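Local coordinates for protein EDTA monooxygenase (EDTA-degrading bacterium BNC1, PDB 5DQP) that probably acts as an FMN-dependent monooxygenase in the bacterial degradation of EDTA, working alongside a partner flavin reductase, at residues 311-316 / 345-350. Residues are numbered along the deposited sequence; the frame is centred on the assembly and turned at random.
Sequences NVDQVL and KLSLRQ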
ATOM      1  N   ASN A 311     -13.506 -41.687  30.102  1.00 28.57           N
ATOM      2  CA  ASN A 311     -14.283 -40.493  30.409  1.00 31.43           C
ATOM      3  C   ASN A 311     -13.653 -39.275  29.739  1.00 31.47           C
ATOM      4  O   ASN A 311     -12.426 -39.167  29.651  1.00 24.84           O
ATOM      5  CB  ASN A 311     -14.331 -40.301  31.930  1.00 34.42           C
ATOM      6  CG  ASN A 311     -15.189 -39.121  32.364  1.00 37.89           C
ATOM      7  OD1 ASN A 311     -14.752 -37.974  32.326  1.00 41.58           O
ATOM      8  ND2 ASN A 311     -16.408 -39.404  32.797  1.00 55.42           N
ATOM      9  N   VAL A 312     -14.488 -38.345  29.266  1.00 26.12           N
ATOM     10  CA  VAL A 312     -13.951 -37.143  28.630  1.00 29.58           C
ATOM     11  C   VAL A 312     -13.226 -36.224  29.603  1.00 28.59           C
ATOM     12  O   VAL A 312     -12.558 -35.284  29.161  1.00 27.25           O
ATOM     13  CB  VAL A 312     -15.032 -36.323  27.887  1.00 30.12           C
ATOM     14  CG1 VAL A 312     -15.705 -37.182  26.831  1.00 31.52           C
ATOM     15  CG2 VAL A 312     -16.051 -35.727  28.853  1.00 28.70           C
ATOM     16  N   ASP A 313     -13.309 -36.477  30.907  1.00 25.53           N
ATOM     17  CA  ASP A 313     -12.619 -35.644  31.879  1.00 27.99           C
ATOM     18  C   ASP A 313     -11.373 -36.294  32.458  1.00 26.97           C
ATOM     19  O   ASP A 313     -10.637 -35.641  33.211  1.00 24.02           O
ATOM     20  CB  ASP A 313     -13.577 -35.255  33.001  1.00 26.70           C
ATOM     21  CG  ASP A 313     -14.536 -34.160  32.574  1.00 35.12           C
ATOM     22  OD1 ASP A 313     -14.061 -33.133  32.029  1.00 32.41           O
ATOM     23  OD2 ASP A 313     -15.766 -34.324  32.762  1.00 44.86           O
ATOM     24  N   GLN A 314     -11.094 -37.539  32.111  1.00 25.13           N
ATOM     25  CA  GLN A 314      -9.935 -38.174  32.691  1.00 29.00           C
ATOM     26  C   GLN A 314      -8.661 -37.822  31.925  1.00 24.27           C
ATOM     27  O   GLN A 314      -8.666 -37.601  30.709  1.00 21.14           O
ATOM     28  CB  GLN A 314     -10.150 -39.683  32.755  1.00 26.38           C
ATOM     29  CG  GLN A 314      -9.860 -40.450  31.537  1.00 26.64           C
ATOM     30  CD  GLN A 314     -10.205 -41.936  31.772  1.00 46.97           C
ATOM     31  OE1 GLN A 314     -11.384 -42.296  31.941  1.00 28.43           O
ATOM     32  NE2 GLN A 314      -9.178 -42.788  31.826  1.00 31.18           N
ATOM     33  N   VAL A 315      -7.556 -37.762  32.660  1.00 26.06           N
ATOM     34  CA  VAL A 315      -6.268 -37.507  32.037  1.00 22.25           C
ATOM     35  C   VAL A 315      -5.988 -38.602  31.025  1.00 28.03           C
ATOM     36  O   VAL A 315      -5.951 -39.792  31.369  1.00 24.69           O
ATOM     37  CB  VAL A 315      -5.151 -37.442  33.075  1.00 23.53           C
ATOM     38  CG1 VAL A 315      -3.788 -37.420  32.341  1.00 27.05           C
ATOM     39  CG2 VAL A 315      -5.327 -36.232  33.952  1.00 22.80           C
ATOM     40  N   LEU A 316      -5.758 -38.196  29.780  1.00 25.33           N
ATOM     41  CA  LEU A 316      -5.478 -39.133  28.700  1.00 27.10           C
ATOM     42  C   LEU A 316      -4.096 -39.754  28.849  1.00 28.27           C
ATOM     43  O   LEU A 316      -3.140 -39.115  29.304  1.00 24.52           O
ATOM     44  CB  LEU A 316      -5.572 -38.414  27.363  1.00 22.97           C
ATOM     45  CG  LEU A 316      -6.975 -37.979  26.977  1.00 24.80           C
ATOM     46  CD1 LEU A 316      -6.925 -36.875  25.901  1.00 24.48           C
ATOM     47  CD2 LEU A 316      -7.732 -39.187  26.467  1.00 28.39           C
ATOM     48  N   LYS A 345      -0.789 -33.007  30.165  1.00 23.07           N
ATOM     49  CA  LYS A 345      -1.621 -33.848  31.013  1.00 25.58           C
ATOM     50  C   LYS A 345      -3.112 -33.538  30.921  1.00 20.38           C
ATOM     51  O   LYS A 345      -3.724 -33.293  31.896  1.00 20.54           O
ATOM     52  CB  LYS A 345      -1.099 -33.838  32.459  1.00 25.76           C
ATOM     53  CG  LYS A 345       0.428 -33.822  32.534  1.00 28.54           C
ATOM     54  CD  LYS A 345       1.041 -34.114  33.880  1.00 30.76           C
ATOM     55  CE  LYS A 345       2.407 -34.733  33.778  1.00 28.83           C
ATOM     56  NZ  LYS A 345       3.439 -33.779  33.388  1.00 31.52           N
ATOM     57  N   LEU A 346      -3.654 -33.530  29.709  1.00 22.23           N
ATOM     58  CA  LEU A 346      -5.001 -33.044  29.466  1.00 19.91           C
ATOM     59  C   LEU A 346      -6.003 -34.187  29.395  1.00 25.48           C
ATOM     60  O   LEU A 346      -5.661 -35.334  29.074  1.00 17.59           O
ATOM     61  CB  LEU A 346      -5.067 -32.219  28.176  1.00 20.25           C
ATOM     62  CG  LEU A 346      -4.202 -30.944  28.126  1.00 19.95           C
ATOM     63  CD1 LEU A 346      -4.401 -30.194  26.835  1.00 16.71           C
ATOM     64  CD2 LEU A 346      -4.443 -29.989  29.313  1.00 24.64           C
ATOM     65  N   SER A 347      -7.249 -33.855  29.738  1.00 20.45           N
ATOM     66  CA  SER A 347      -8.401 -34.655  29.385  1.00 20.77           C
ATOM     67  C   SER A 347      -8.811 -34.344  27.948  1.00 22.68           C
ATOM     68  O   SER A 347      -8.332 -33.390  27.324  1.00 23.09           O
ATOM     69  CB  SER A 347      -9.565 -34.363  30.328  1.00 21.35           C
ATOM     70  OG  SER A 347     -10.016 -33.042  30.118  1.00 19.43           O
ATOM     71  N   LEU A 348      -9.720 -35.155  27.419  1.00 19.65           N
ATOM     72  CA  LEU A 348     -10.207 -34.903  26.068  1.00 22.34           C
ATOM     73  C   LEU A 348     -10.940 -33.571  25.978  1.00 24.13           C
ATOM     74  O   LEU A 348     -10.777 -32.828  25.005  1.00 19.26           O
ATOM     75  CB  LEU A 348     -11.111 -36.052  25.630  1.00 20.44           C
ATOM     76  CG  LEU A 348     -11.656 -35.937  24.212  1.00 25.92           C
ATOM     77  CD1 LEU A 348     -10.518 -35.808  23.167  1.00 29.86           C
ATOM     78  CD2 LEU A 348     -12.537 -37.151  23.925  1.00 24.91           C
ATOM     79  N   ARG A 349     -11.766 -33.265  26.979  1.00 21.76           N
ATOM     80  CA  ARG A 349     -12.508 -32.008  26.994  1.00 23.52           C
ATOM     81  C   ARG A 349     -11.565 -30.818  26.985  1.00 27.25           C
ATOM     82  O   ARG A 349     -11.839 -29.803  26.338  1.00 23.80           O
ATOM     83  CB  ARG A 349     -13.412 -31.947  28.233  1.00 27.18           C
ATOM     84  CG  ARG A 349     -14.433 -30.817  28.188  1.00 38.42           C
ATOM     85  CD  ARG A 349     -14.934 -30.411  29.579  1.00 39.63           C
ATOM     86  NE  ARG A 349     -15.714 -31.461  30.245  1.00 32.74           N
ATOM     87  CZ  ARG A 349     -16.916 -31.870  29.848  1.00 48.55           C
ATOM     88  NH1 ARG A 349     -17.484 -31.331  28.774  1.00 50.82           N
ATOM     89  NH2 ARG A 349     -17.550 -32.828  30.515  1.00 45.38           N
ATOM     90  N   GLN A 350     -10.462 -30.914  27.730  1.00 25.08           N
ATOM     91  CA  GLN A 350      -9.495 -29.830  27.737  1.00 26.79           C
ATOM     92  C   GLN A 350      -8.792 -29.741  26.393  1.00 21.73           C
ATOM     93  O   GLN A 350      -8.596 -28.649  25.861  1.00 26.19           O
ATOM     94  CB  GLN A 350      -8.478 -30.029  28.870  1.00 23.07           C
ATOM     95  CG  GLN A 350      -9.062 -29.872  30.267  1.00 26.87           C
ATOM     96  CD  GLN A 350      -8.081 -30.269  31.343  1.00 31.64           C
ATOM     97  OE1 GLN A 350      -7.307 -31.213  31.176  1.00 30.21           O
ATOM     98  NE2 GLN A 350      -8.111 -29.557  32.458  1.00 33.68           N
TER
HETATM   99  O   HOH W   1     -10.335 -37.743  28.605  1.00 18.48           O
HETATM  100  O   HOH W   2     -11.787 -31.944  31.731  1.00 24.92           O
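Val-312 O, inside the type I turn Asn-311 to Gln-314 of the loop that precedes helix 331-344, accepts from Arg-349 N in the first turn of helix 348-354 (3.1 Å, 167°), the donor lying in the carbonyl plane. A water bridges the turn to the neighbouring amide, accepting from Leu-348 N at 2.9 Å while donating to Asn-311 O and Gln-314 O. Ser-347 is the N-cap: its OG, flanked by its own N and C, is turned to the first turn and accepts from Gln-350 N, while Ser-347 N donates in return to Gln-350 OE1, completing a capping box. The CB of Ser-347 presses on Val-312 O and Asp-313 O, each 3.3 Å away, and a second water links its OG to Asp-313 OD1. With an alanine here, Gln-350 N would probably lose its cap and that water one of its anchors. On the outer side a bend in the Arg-349 chain turns its NE and NH2 edge to the Asp-313 carboxylate in a salt bridge: NE reaches OD1 at 3.0 Å and NH2 reaches OD2 at 3.2 Å, each oxygen met on its syn side, with the two planes 39° apart. Val-312 CG2 lies over one face of the guanidinium. Farther along, Leu-316 N donates almost straight to Leu-346 O (2.9 Å, 174°), and Leu-316 CD1 packs beside Leu-348 N. Inward, Leu-348 rests on Ile-296 and Leu-299 of helix 292-303, and Leu-316 on Ala-341 of helix 331-344. Away from the predicted flavin site, in the periphery of this luciferase-like TIM-barrel protein, a connecting loop thus joins the short link between helices 331-344 and 348-354, in which Lys-345 closes one helix with a Schellman motif and Ser-347 opens the next with a capping box.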